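Local coordinates for protein Rab GDP dissociation inhibitor alpha (Naegleria fowleri, PDB 6C87) that probably holds prenylated Rab GTPases in their GDP-bound state and carries them between membranes and cytosol, as other Rab GDP dissociation inhibitors do, at residues Y13-G19 with K36-D42; V26-L31 with I428-Y432; T138-G142 with D189-F193. All coordinates share one frame; numbering follows the deposited sequence.

Contact 1: residues Y13-G19 with K36-D42; sequences YDVVVLG and KKVLHMD
The Y13 ring lies between two residues of the 36-42 segment: L39 CB sits squarely over one face, 3.5 Å from the ring centroid, and K37 NZ lies over the opposite face, displaced toward the rim, in a cation-pi contact at 4.6 Å from that centroid. The extended K37 chain carries its ammonium past the tyrosine to a salt bridge with E11. The second flat group, H40, has V17 CG1 over one face, 3.7 Å from its centroid, and the carbonyl of G19 at its edge. Both rings belong to the first beta-alpha-beta unit of a Rossmann-like domain, in which strands 15-18 and 38-41 run parallel and helix 22-33 makes the crossover.

Four regular backbone bonds join the strands, among them V17 N to L39 O at 2.8 Å. Beyond the regular pairing, D14 N donates to K37 O, which also takes a weak bond from V15 N, while K37 N returns an almost straight bond to D14 OD2 (2.8 Å, 174°). Aspartate suits this position because its short side chain can accept the partner's amide.

V15, V17, V38 and H40 share one face of the sheet; V38 packs there on helix 22-33. V16, L18, L39 and M41 share the other, where M41 CE lies 3.6 Å from L18 CD2 and 3.8 Å from V16 CG1. Glycine suits position 19, where phi is positive. D42, just after strand 38-41, bonds through OD2 to T20 OG1. With CG anti to the backbone N (chi1 -157°), the H40 ring swings out on the V17 side, and two bonds hold its rotation: ND1 to S28 OG, and NE2 to G19 O, 3.0 Å away and 43° above the carbonyl plane.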
ATOM      1  N   TYR A  13       8.255 -30.162   5.397  1.00 70.40           N
ATOM      2  CA  TYR A  13       8.367 -28.766   5.787  1.00 61.19           C
ATOM      3  C   TYR A  13       7.901 -27.876   4.647  1.00 60.69           C
ATOM      4  O   TYR A  13       7.862 -28.288   3.484  1.00 57.67           O
ATOM      5  CB  TYR A  13       9.810 -28.396   6.165  1.00 57.13           C
ATOM      6  CG  TYR A  13      10.380 -29.226   7.289  1.00 60.68           C
ATOM      7  CD1 TYR A  13      10.318 -28.781   8.605  1.00 59.62           C
ATOM      8  CD2 TYR A  13      10.979 -30.457   7.038  1.00 60.58           C
ATOM      9  CE1 TYR A  13      10.838 -29.539   9.642  1.00 57.98           C
ATOM     10  CE2 TYR A  13      11.501 -31.223   8.069  1.00 59.77           C
ATOM     11  CZ  TYR A  13      11.426 -30.758   9.369  1.00 58.75           C
ATOM     12  OH  TYR A  13      11.936 -31.512  10.401  1.00 60.30           O
ATOM     13  N   ASP A  14       7.522 -26.647   5.000  1.00 64.51           N
ATOM     14  CA  ASP A  14       7.259 -25.644   3.976  1.00 66.68           C
ATOM     15  C   ASP A  14       8.556 -25.182   3.325  1.00 65.92           C
ATOM     16  O   ASP A  14       8.660 -25.131   2.094  1.00 70.37           O
ATOM     17  CB  ASP A  14       6.508 -24.456   4.575  1.00 68.71           C
ATOM     18  CG  ASP A  14       5.109 -24.815   5.028  1.00 73.12           C
ATOM     19  OD1 ASP A  14       4.380 -25.491   4.273  1.00 78.45           O
ATOM     20  OD2 ASP A  14       4.732 -24.406   6.144  1.00 76.02           O
ATOM     21  N   VAL A  15       9.562 -24.852   4.137  1.00 58.28           N
ATOM     22  CA  VAL A  15      10.827 -24.304   3.657  1.00 50.58           C
ATOM     23  C   VAL A  15      11.978 -24.937   4.426  1.00 55.00           C
ATOM     24  O   VAL A  15      11.866 -25.192   5.630  1.00 56.11           O
ATOM     25  CB  VAL A  15      10.868 -22.769   3.817  1.00 50.40           C
ATOM     26  CG1 VAL A  15      12.190 -22.209   3.314  1.00 43.80           C
ATOM     27  CG2 VAL A  15       9.694 -22.109   3.092  1.00 57.57           C
ATOM     28  N   VAL A  16      13.087 -25.187   3.729  1.00 52.48           N
ATOM     29  CA  VAL A  16      14.359 -25.543   4.350  1.00 47.09           C
ATOM     30  C   VAL A  16      15.317 -24.371   4.172  1.00 48.79           C
ATOM     31  O   VAL A  16      15.477 -23.860   3.059  1.00 56.66           O
ATOM     32  CB  VAL A  16      14.954 -26.828   3.746  1.00 48.97           C
ATOM     33  CG1 VAL A  16      16.346 -27.082   4.313  1.00 47.50           C
ATOM     34  CG2 VAL A  16      14.056 -28.008   4.016  1.00 46.93           C
ATOM     35  N   VAL A  17      15.937 -23.933   5.268  1.00 39.86           N
ATOM     36  CA  VAL A  17      16.905 -22.841   5.260  1.00 39.20           C
ATOM     37  C   VAL A  17      18.285 -23.411   5.576  1.00 43.99           C
ATOM     38  O   VAL A  17      18.442 -24.168   6.542  1.00 41.33           O
ATOM     39  CB  VAL A  17      16.530 -21.740   6.268  1.00 38.33           C
ATOM     40  CG1 VAL A  17      17.569 -20.618   6.238  1.00 35.09           C
ATOM     41  CG2 VAL A  17      15.142 -21.194   5.966  1.00 42.59           C
ATOM     42  N   LEU A  18      19.287 -23.017   4.789  1.00 41.07           N
ATOM     43  CA  LEU A  18      20.638 -23.558   4.900  1.00 40.85           C
ATOM     44  C   LEU A  18      21.626 -22.438   5.219  1.00 46.40           C
ATOM     45  O   LEU A  18      21.785 -21.501   4.430  1.00 46.09           O
ATOM     46  CB  LEU A  18      21.022 -24.276   3.607  1.00 40.45           C
ATOM     47  CG  LEU A  18      20.082 -25.423   3.220  1.00 52.68           C
ATOM     48  CD1 LEU A  18      20.510 -26.119   1.928  1.00 50.26           C
ATOM     49  CD2 LEU A  18      19.986 -26.431   4.354  1.00 55.13           C
ATOM     50  N   GLY A  19      22.308 -22.554   6.354  1.00 48.21           N
ATOM     51  CA  GLY A  19      23.280 -21.580   6.820  1.00 43.75           C
ATOM     52  C   GLY A  19      22.699 -20.614   7.842  1.00 43.65           C
ATOM     53  O   GLY A  19      21.511 -20.274   7.814  1.00 45.71           O
ATOM     54  N   LYS A  36       4.722 -20.508   8.727  1.00 51.87           N
ATOM     55  CA  LYS A  36       5.351 -21.568   7.951  1.00 51.04           C
ATOM     56  C   LYS A  36       6.135 -22.527   8.845  1.00 54.77           C
ATOM     57  O   LYS A  36       6.702 -22.137   9.871  1.00 56.02           O
ATOM     58  CB  LYS A  36       6.301 -20.979   6.895  1.00 51.37           C
ATOM     59  CG  LYS A  36       5.683 -19.981   5.904  1.00 53.49           C
ATOM     60  CD  LYS A  36       4.582 -20.624   5.060  1.00 60.50           C
ATOM     61  CE  LYS A  36       4.146 -19.684   3.939  1.00 68.17           C
ATOM     62  NZ  LYS A  36       3.626 -20.366   2.716  1.00 72.95           N
ATOM     63  N   LYS A  37       6.167 -23.797   8.439  1.00 56.47           N
ATOM     64  CA  LYS A  37       6.966 -24.810   9.120  1.00 56.80           C
ATOM     65  C   LYS A  37       8.347 -24.864   8.471  1.00 56.41           C
ATOM     66  O   LYS A  37       8.471 -25.191   7.285  1.00 47.65           O
ATOM     67  CB  LYS A  37       6.280 -26.175   9.070  1.00 53.89           C
ATOM     68  CG  LYS A  37       6.889 -27.199  10.014  1.00 53.32           C
ATOM     69  CD  LYS A  37       6.389 -28.592   9.712  1.00 58.26           C
ATOM     70  CE  LYS A  37       7.121 -29.632  10.536  1.00 62.17           C
ATOM     71  NZ  LYS A  37       6.786 -31.001  10.075  1.00 69.05           N
ATOM     72  N   VAL A  38       9.379 -24.551   9.249  1.00 54.27           N
ATOM     73  CA  VAL A  38      10.728 -24.327   8.741  1.00 47.63           C
ATOM     74  C   VAL A  38      11.669 -25.369   9.331  1.00 49.53           C
ATOM     75  O   VAL A  38      11.629 -25.643  10.536  1.00 55.46           O
ATOM     76  CB  VAL A  38      11.220 -22.899   9.054  1.00 49.67           C
ATOM     77  CG1 VAL A  38      12.663 -22.709   8.613  1.00 44.10           C
ATOM     78  CG2 VAL A  38      10.329 -21.861   8.371  1.00 48.38           C
ATOM     79  N   LEU A  39      12.492 -25.964   8.469  1.00 51.47           N
ATOM     80  CA  LEU A  39      13.664 -26.733   8.868  1.00 46.72           C
ATOM     81  C   LEU A  39      14.894 -25.866   8.617  1.00 52.52           C
ATOM     82  O   LEU A  39      15.113 -25.419   7.488  1.00 59.58           O
ATOM     83  CB  LEU A  39      13.755 -28.033   8.067  1.00 47.16           C
ATOM     84  CG  LEU A  39      15.033 -28.865   8.215  1.00 49.11           C
ATOM     85  CD1 LEU A  39      15.232 -29.302   9.651  1.00 48.68           C
ATOM     86  CD2 LEU A  39      15.017 -30.060   7.285  1.00 47.54           C
ATOM     87  N   HIS A  40      15.689 -25.623   9.656  1.00 47.95           N
ATOM     88  CA  HIS A  40      16.856 -24.750   9.550  1.00 39.84           C
ATOM     89  C   HIS A  40      18.106 -25.558   9.879  1.00 47.87           C
ATOM     90  O   HIS A  40      18.243 -26.058  11.002  1.00 49.68           O
ATOM     91  CB  HIS A  40      16.719 -23.546  10.487  1.00 37.13           C
ATOM     92  CG  HIS A  40      17.545 -22.365  10.087  1.00 45.05           C
ATOM     93  ND1 HIS A  40      17.062 -21.074  10.122  1.00 44.98           N
ATOM     94  CD2 HIS A  40      18.818 -22.278   9.629  1.00 43.02           C
ATOM     95  CE1 HIS A  40      18.003 -20.241   9.711  1.00 43.74           C
ATOM     96  NE2 HIS A  40      19.077 -20.947   9.404  1.00 43.20           N
ATOM     97  N   MET A  41      19.025 -25.666   8.913  1.00 49.51           N
ATOM     98  CA  MET A  41      20.210 -26.504   9.051  1.00 49.91           C
ATOM     99  C   MET A  41      21.477 -25.716   8.739  1.00 50.86           C
ATOM    100  O   MET A  41      21.461 -24.725   8.001  1.00 47.53           O
ATOM    101  CB  MET A  41      20.134 -27.736   8.133  1.00 54.88           C
ATOM    102  CG  MET A  41      19.001 -28.689   8.475  1.00 63.65           C
ATOM    103  SD  MET A  41      18.979 -30.186   7.469  1.00 68.77           S
ATOM    104  CE  MET A  41      18.833 -29.495   5.827  1.00 68.37           C
ATOM    105  N   ASP A  42      22.588 -26.202   9.295  1.00 48.52           N
ATOM    106  CA  ASP A  42      23.909 -25.650   9.041  1.00 41.84           C
ATOM    107  C   ASP A  42      24.919 -26.789   9.132  1.00 45.35           C
ATOM    108  O   ASP A  42      24.836 -27.629  10.030  1.00 47.85           O
ATOM    109  CB  ASP A  42      24.236 -24.524  10.044  1.00 43.13           C
ATOM    110  CG  ASP A  42      25.402 -23.628   9.597  1.00 49.21           C
ATOM    111  OD1 ASP A  42      26.441 -24.137   9.121  1.00 50.38           O
ATOM    112  OD2 ASP A  42      25.268 -22.392   9.718  1.00 49.92           O
TER

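Contact 2: residues V26-L31 with I428-Y432; sequences VISGLL and IVDIY
Apolar helix-to-helix packing joins V26, I27, L30 and L31 of helix 22-33 to I428, I431 and Y432 of helix 422-436, bringing the first helix of the chain against the last. The axes of the two short segments pass 10.4 Å apart at a crossing angle of -48°, and no hydrogen bond spans the interface. I27 touches all three of these residues of the other helix. With chi1 near -72° and a second bend at chi2, its CD1 enters between I428, I431 and Y432, 3.7 Å from I431 CG2 and 3.5 Å from I428 O. One residue earlier, V26 meets I428 at about a right angle, with V26 CB 3.7 Å from I428 CD1. Branched side chains suit this layer, since they fill it without bringing polar groups.

Y432 lies toward the later turn of helix 22-33, its side chain running past L31 in the opposite direction, and its CE1 lies 3.9 Å from L30 CB and 4.0 Å from L31 CD2; I27 CD1 stands at the ring edge. I98 of helix 94-102 covers V26 and L30. Such packing of a C-terminal helix beside the crossover helix of the first beta-alpha-beta unit is consistent with the Rossmann-like domain of the GDI family.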
ATOM      1  N   VAL A  26      17.198 -14.195   9.469  1.00 35.93           N
ATOM      2  CA  VAL A  26      16.073 -13.268   9.395  1.00 30.70           C
ATOM      3  C   VAL A  26      14.985 -13.808   8.472  1.00 41.16           C
ATOM      4  O   VAL A  26      13.788 -13.697   8.769  1.00 49.35           O
ATOM      5  CB  VAL A  26      16.555 -11.882   8.939  1.00 38.21           C
ATOM      6  CG1 VAL A  26      15.364 -10.950   8.726  1.00 38.11           C
ATOM      7  CG2 VAL A  26      17.513 -11.297   9.968  1.00 39.16           C
ATOM      8  N   ILE A  27      15.373 -14.373   7.327  1.00 37.27           N
ATOM      9  CA  ILE A  27      14.390 -14.990   6.443  1.00 41.54           C
ATOM     10  C   ILE A  27      13.685 -16.141   7.156  1.00 44.99           C
ATOM     11  O   ILE A  27      12.454 -16.269   7.100  1.00 45.61           O
ATOM     12  CB  ILE A  27      15.065 -15.442   5.131  1.00 42.14           C
ATOM     13  CG1 ILE A  27      15.432 -14.230   4.277  1.00 40.28           C
ATOM     14  CG2 ILE A  27      14.144 -16.353   4.325  1.00 39.00           C
ATOM     15  CD1 ILE A  27      14.224 -13.453   3.792  1.00 39.80           C
ATOM     16  N   SER A  28      14.454 -16.984   7.853  1.00 39.34           N
ATOM     17  CA  SER A  28      13.869 -18.095   8.599  1.00 39.21           C
ATOM     18  C   SER A  28      12.898 -17.606   9.672  1.00 40.95           C
ATOM     19  O   SER A  28      11.799 -18.157   9.822  1.00 38.50           O
ATOM     20  CB  SER A  28      14.987 -18.930   9.221  1.00 35.79           C
ATOM     21  OG  SER A  28      14.480 -19.998   9.995  1.00 41.05           O
ATOM     22  N   GLY A  29      13.277 -16.557  10.410  1.00 37.97           N
ATOM     23  CA  GLY A  29      12.393 -16.018  11.434  1.00 37.28           C
ATOM     24  C   GLY A  29      11.122 -15.409  10.870  1.00 44.67           C
ATOM     25  O   GLY A  29      10.035 -15.595  11.426  1.00 48.97           O
ATOM     26  N   LEU A  30      11.240 -14.664   9.767  1.00 45.33           N
ATOM     27  CA  LEU A  30      10.059 -14.085   9.131  1.00 42.27           C
ATOM     28  C   LEU A  30       9.099 -15.166   8.654  1.00 48.67           C
ATOM     29  O   LEU A  30       7.876 -15.025   8.787  1.00 53.31           O
ATOM     30  CB  LEU A  30      10.477 -13.191   7.964  1.00 41.79           C
ATOM     31  CG  LEU A  30      11.046 -11.821   8.321  1.00 36.15           C
ATOM     32  CD1 LEU A  30      11.635 -11.189   7.087  1.00 36.76           C
ATOM     33  CD2 LEU A  30       9.953 -10.939   8.906  1.00 36.16           C
ATOM     34  N   LEU A  31       9.632 -16.258   8.096  1.00 51.22           N
ATOM     35  CA  LEU A  31       8.775 -17.353   7.650  1.00 57.18           C
ATOM     36  C   LEU A  31       8.051 -18.006   8.822  1.00 64.50           C
ATOM     37  O   LEU A  31       6.879 -18.381   8.708  1.00 64.26           O
ATOM     38  CB  LEU A  31       9.606 -18.387   6.890  1.00 52.67           C
ATOM     39  CG  LEU A  31      10.205 -17.948   5.557  1.00 49.33           C
ATOM     40  CD1 LEU A  31      11.310 -18.898   5.152  1.00 49.50           C
ATOM     41  CD2 LEU A  31       9.120 -17.919   4.490  1.00 48.99           C
ATOM     42  N   ILE A 428      17.497  -9.047   2.226  1.00 46.20           N
ATOM     43  CA  ILE A 428      16.466  -9.807   2.939  1.00 41.15           C
ATOM     44  C   ILE A 428      15.088  -9.505   2.369  1.00 42.08           C
ATOM     45  O   ILE A 428      14.300 -10.416   2.084  1.00 37.20           O
ATOM     46  CB  ILE A 428      16.512  -9.500   4.446  1.00 36.95           C
ATOM     47  CG1 ILE A 428      17.740 -10.136   5.099  1.00 38.82           C
ATOM     48  CG2 ILE A 428      15.227  -9.957   5.106  1.00 34.44           C
ATOM     49  CD1 ILE A 428      18.030  -9.592   6.486  1.00 36.95           C
ATOM     50  N   VAL A 429      14.777  -8.214   2.201  1.00 44.16           N
ATOM     51  CA  VAL A 429      13.482  -7.808   1.661  1.00 41.79           C
ATOM     52  C   VAL A 429      13.280  -8.386   0.273  1.00 46.71           C
ATOM     53  O   VAL A 429      12.197  -8.886  -0.059  1.00 51.73           O
ATOM     54  CB  VAL A 429      13.366  -6.276   1.630  1.00 40.47           C
ATOM     55  CG1 VAL A 429      12.130  -5.870   0.829  1.00 40.03           C
ATOM     56  CG2 VAL A 429      13.312  -5.721   3.044  1.00 39.09           C
ATOM     57  N   ASP A 430      14.314  -8.311  -0.562  1.00 45.83           N
ATOM     58  CA  ASP A 430      14.200  -8.840  -1.910  1.00 44.98           C
ATOM     59  C   ASP A 430      13.959 -10.344  -1.881  1.00 46.75           C
ATOM     60  O   ASP A 430      13.081 -10.855  -2.585  1.00 43.09           O
ATOM     61  CB  ASP A 430      15.441  -8.483  -2.721  1.00 43.29           C
ATOM     62  CG  ASP A 430      15.370  -9.004  -4.129  1.00 48.65           C
ATOM     63  OD1 ASP A 430      14.360  -8.709  -4.815  1.00 53.19           O
ATOM     64  OD2 ASP A 430      16.332  -9.673  -4.558  1.00 46.67           O
ATOM     65  N   ILE A 431      14.727 -11.067  -1.059  1.00 47.03           N
ATOM     66  CA  ILE A 431      14.547 -12.514  -0.935  1.00 48.60           C
ATOM     67  C   ILE A 431      13.126 -12.844  -0.489  1.00 51.61           C
ATOM     68  O   ILE A 431      12.473 -13.740  -1.041  1.00 53.88           O
ATOM     69  CB  ILE A 431      15.589 -13.102   0.034  1.00 46.73           C
ATOM     70  CG1 ILE A 431      16.990 -13.045  -0.584  1.00 43.23           C
ATOM     71  CG2 ILE A 431      15.220 -14.528   0.428  1.00 49.78           C
ATOM     72  CD1 ILE A 431      18.112 -13.145   0.448  1.00 40.38           C
ATOM     73  N   TYR A 432      12.625 -12.123   0.513  1.00 50.80           N
ATOM     74  CA  TYR A 432      11.289 -12.417   1.022  1.00 49.44           C
ATOM     75  C   TYR A 432      10.223 -12.098  -0.015  1.00 54.76           C
ATOM     76  O   TYR A 432       9.224 -12.820  -0.130  1.00 60.42           O
ATOM     77  CB  TYR A 432      11.031 -11.658   2.327  1.00 41.13           C
ATOM     78  CG  TYR A 432       9.869 -12.222   3.106  1.00 42.39           C
ATOM     79  CD1 TYR A 432       9.984 -13.436   3.772  1.00 48.76           C
ATOM     80  CD2 TYR A 432       8.653 -11.543   3.180  1.00 44.24           C
ATOM     81  CE1 TYR A 432       8.920 -13.965   4.488  1.00 58.57           C
ATOM     82  CE2 TYR A 432       7.577 -12.064   3.894  1.00 46.48           C
ATOM     83  CZ  TYR A 432       7.719 -13.278   4.546  1.00 56.75           C
ATOM     84  OH  TYR A 432       6.666 -13.813   5.257  1.00 57.59           O
TER

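Contact 3: residues T138-G142 with D189-F193; sequences TPLLG and DTTDF
L140 and L141 touch helix 188-198 from the loop that runs between helices 132-135 and 143-157, and the loop is shaped first by T138. The hydroxyl T138 OG1 accepts L140 N at 3.1 Å and 167°, an ST turn laid over the type I beta turn from T138 to L141; a threonine suits the spot because its hydroxyl lies close to the chain. P139 follows, its ring holding phi near the value the second turn position needs.

L140 then turns to the helix. Its CD1 lies 4.1 Å from F193 CG, obliquely to the ring, and V119 and P129 also pack on this pair. A water donates to both L140 O and D189 O, at 2.8 Å from each, bridging two carbonyls that could not bond to each other. These helices and their connecting loop are consistent with the helical domain that GDI proteins carry beside their larger Rossmann-like domain.

L141 touches three helix residues: CD2 stands at the edge of the F193 ring, 3.8 Å from F193 CE2, and also touches T190 OG1 and lies 3.5 Å from D189 O. T190 OG1 is itself bonded to E145, and D189 OD1 to Q336, so the polar ends around this leucine have partners elsewhere. F193 holds CG between its backbone N and carbonyl carbon (chi1 78°), which places the ring against both leucines. G142 ends the segment as N-cap of helix 143-157.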
ATOM      1  N   THR A 138      33.576  22.774   9.113  1.00 55.76           N
ATOM      2  CA  THR A 138      34.249  21.475   9.182  1.00 50.18           C
ATOM      3  C   THR A 138      35.605  21.511   8.478  1.00 49.19           C
ATOM      4  O   THR A 138      35.748  22.129   7.418  1.00 43.74           O
ATOM      5  CB  THR A 138      33.390  20.363   8.569  1.00 42.47           C
ATOM      6  OG1 THR A 138      34.152  19.151   8.540  1.00 43.09           O
ATOM      7  CG2 THR A 138      32.943  20.710   7.141  1.00 39.89           C
ATOM      8  N   PRO A 139      36.616  20.849   9.046  1.00 53.76           N
ATOM      9  CA  PRO A 139      37.910  20.743   8.355  1.00 48.89           C
ATOM     10  C   PRO A 139      37.852  19.893   7.094  1.00 48.41           C
ATOM     11  O   PRO A 139      38.832  19.874   6.337  1.00 47.52           O
ATOM     12  CB  PRO A 139      38.823  20.100   9.410  1.00 49.97           C
ATOM     13  CG  PRO A 139      38.091  20.244  10.717  1.00 55.87           C
ATOM     14  CD  PRO A 139      36.642  20.211  10.372  1.00 59.06           C
ATOM     15  N   LEU A 140      36.742  19.193   6.847  1.00 43.89           N
ATOM     16  CA  LEU A 140      36.594  18.404   5.629  1.00 43.40           C
ATOM     17  C   LEU A 140      36.551  19.264   4.373  1.00 45.10           C
ATOM     18  O   LEU A 140      36.698  18.731   3.267  1.00 56.88           O
ATOM     19  CB  LEU A 140      35.319  17.568   5.708  1.00 47.49           C
ATOM     20  CG  LEU A 140      35.267  16.574   6.857  1.00 49.96           C
ATOM     21  CD1 LEU A 140      33.836  16.153   7.090  1.00 53.99           C
ATOM     22  CD2 LEU A 140      36.148  15.370   6.558  1.00 42.32           C
ATOM     23  N   LEU A 141      36.302  20.562   4.508  1.00 43.98           N
ATOM     24  CA  LEU A 141      36.112  21.457   3.376  1.00 47.64           C
ATOM     25  C   LEU A 141      37.087  22.620   3.454  1.00 47.97           C
ATOM     26  O   LEU A 141      37.493  23.030   4.547  1.00 51.60           O
ATOM     27  CB  LEU A 141      34.685  22.002   3.336  1.00 49.20           C
ATOM     28  CG  LEU A 141      33.569  20.975   3.433  1.00 44.56           C
ATOM     29  CD1 LEU A 141      32.229  21.681   3.562  1.00 46.00           C
ATOM     30  CD2 LEU A 141      33.598  20.084   2.209  1.00 45.60           C
ATOM     31  N   GLY A 142      37.456  23.152   2.283  1.00 48.29           N
ATOM     32  CA  GLY A 142      38.223  24.379   2.205  1.00 42.65           C
ATOM     33  C   GLY A 142      37.370  25.606   2.505  1.00 44.01           C
ATOM     34  O   GLY A 142      36.158  25.528   2.700  1.00 54.08           O
ATOM     35  N   ASP A 189      34.638  17.111  -2.169  1.00 42.76           N
ATOM     36  CA  ASP A 189      34.814  17.182  -0.720  1.00 48.88           C
ATOM     37  C   ASP A 189      33.486  17.315   0.016  1.00 51.96           C
ATOM     38  O   ASP A 189      33.343  16.798   1.133  1.00 50.95           O
ATOM     39  CB  ASP A 189      35.754  18.329  -0.351  1.00 44.82           C
ATOM     40  CG  ASP A 189      37.182  18.060  -0.779  1.00 51.28           C
ATOM     41  OD1 ASP A 189      37.471  16.924  -1.222  1.00 50.58           O
ATOM     42  OD2 ASP A 189      38.026  18.973  -0.655  1.00 55.69           O
ATOM     43  N   THR A 190      32.500  17.982  -0.588  1.00 46.95           N
ATOM     44  CA  THR A 190      31.191  18.083   0.053  1.00 44.46           C
ATOM     45  C   THR A 190      30.359  16.834  -0.205  1.00 42.62           C
ATOM     46  O   THR A 190      29.782  16.260   0.725  1.00 41.68           O
ATOM     47  CB  THR A 190      30.435  19.319  -0.449  1.00 52.47           C
ATOM     48  OG1 THR A 190      31.145  20.509  -0.090  1.00 52.53           O
ATOM     49  CG2 THR A 190      29.033  19.365   0.155  1.00 51.50           C
ATOM     50  N   THR A 191      30.287  16.396  -1.467  1.00 44.42           N
ATOM     51  CA  THR A 191      29.437  15.263  -1.809  1.00 52.55           C
ATOM     52  C   THR A 191      29.941  13.958  -1.204  1.00 52.67           C
ATOM     53  O   THR A 191      29.143  13.033  -1.017  1.00 53.05           O
ATOM     54  CB  THR A 191      29.312  15.123  -3.331  1.00 52.55           C
ATOM     55  OG1 THR A 191      30.590  14.798  -3.892  1.00 57.34           O
ATOM     56  CG2 THR A 191      28.780  16.405  -3.959  1.00 46.52           C
ATOM     57  N   ASP A 192      31.240  13.863  -0.898  1.00 48.78           N
ATOM     58  CA  ASP A 192      31.784  12.641  -0.315  1.00 51.30           C
ATOM     59  C   ASP A 192      31.208  12.386   1.074  1.00 51.64           C
ATOM     60  O   ASP A 192      30.522  11.381   1.298  1.00 58.35           O
ATOM     61  CB  ASP A 192      33.309  12.716  -0.271  1.00 53.84           C
ATOM     62  CG  ASP A 192      33.949  12.275  -1.579  1.00 66.14           C
ATOM     63  OD1 ASP A 192      35.188  12.362  -1.700  1.00 72.82           O
ATOM     64  OD2 ASP A 192      33.207  11.908  -2.513  1.00 72.63           O
ATOM     65  N   PHE A 193      31.472  13.284   2.026  1.00 38.49           N
ATOM     66  CA  PHE A 193      30.946  13.057   3.369  1.00 39.97           C
ATOM     67  C   PHE A 193      29.425  13.106   3.385  1.00 47.84           C
ATOM     68  O   PHE A 193      28.785  12.369   4.144  1.00 45.71           O
ATOM     69  CB  PHE A 193      31.540  14.065   4.367  1.00 38.05           C
ATOM     70  CG  PHE A 193      30.913  15.452   4.322  1.00 38.05           C
ATOM     71  CD1 PHE A 193      29.736  15.737   5.016  1.00 40.67           C
ATOM     72  CD2 PHE A 193      31.537  16.483   3.631  1.00 36.79           C
ATOM     73  CE1 PHE A 193      29.175  17.014   4.986  1.00 42.15           C
ATOM     74  CE2 PHE A 193      30.991  17.766   3.604  1.00 40.88           C
ATOM     75  CZ  PHE A 193      29.805  18.030   4.281  1.00 42.28           C
TER
HETATM   76  O   HOH W   1      35.769  16.186   2.391  1.00 36.97           O

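The helix of contact 2, 22-33, is the crossover that connects the two strands of contact 1, and the centres of these contacts lie about 12 Å apart; S28 bonds to H40 of the sheet, and L31 packs on both V38 and Y432. Both are largely buried, yet contact 1 is knit by main-chain hydrogen bonds with exposed lysines at its entrance, whereas contact 2 is purely apolar. Contact 3 lies on the opposite side of the chain's centre, about 48 Å from contact 1 and 38 Å from contact 2, centre to centre. Its touching leucines and phenylalanine are buried too, but the loop's flanking P139 and G142 are exposed, and a bridging water takes the place of direct bonds.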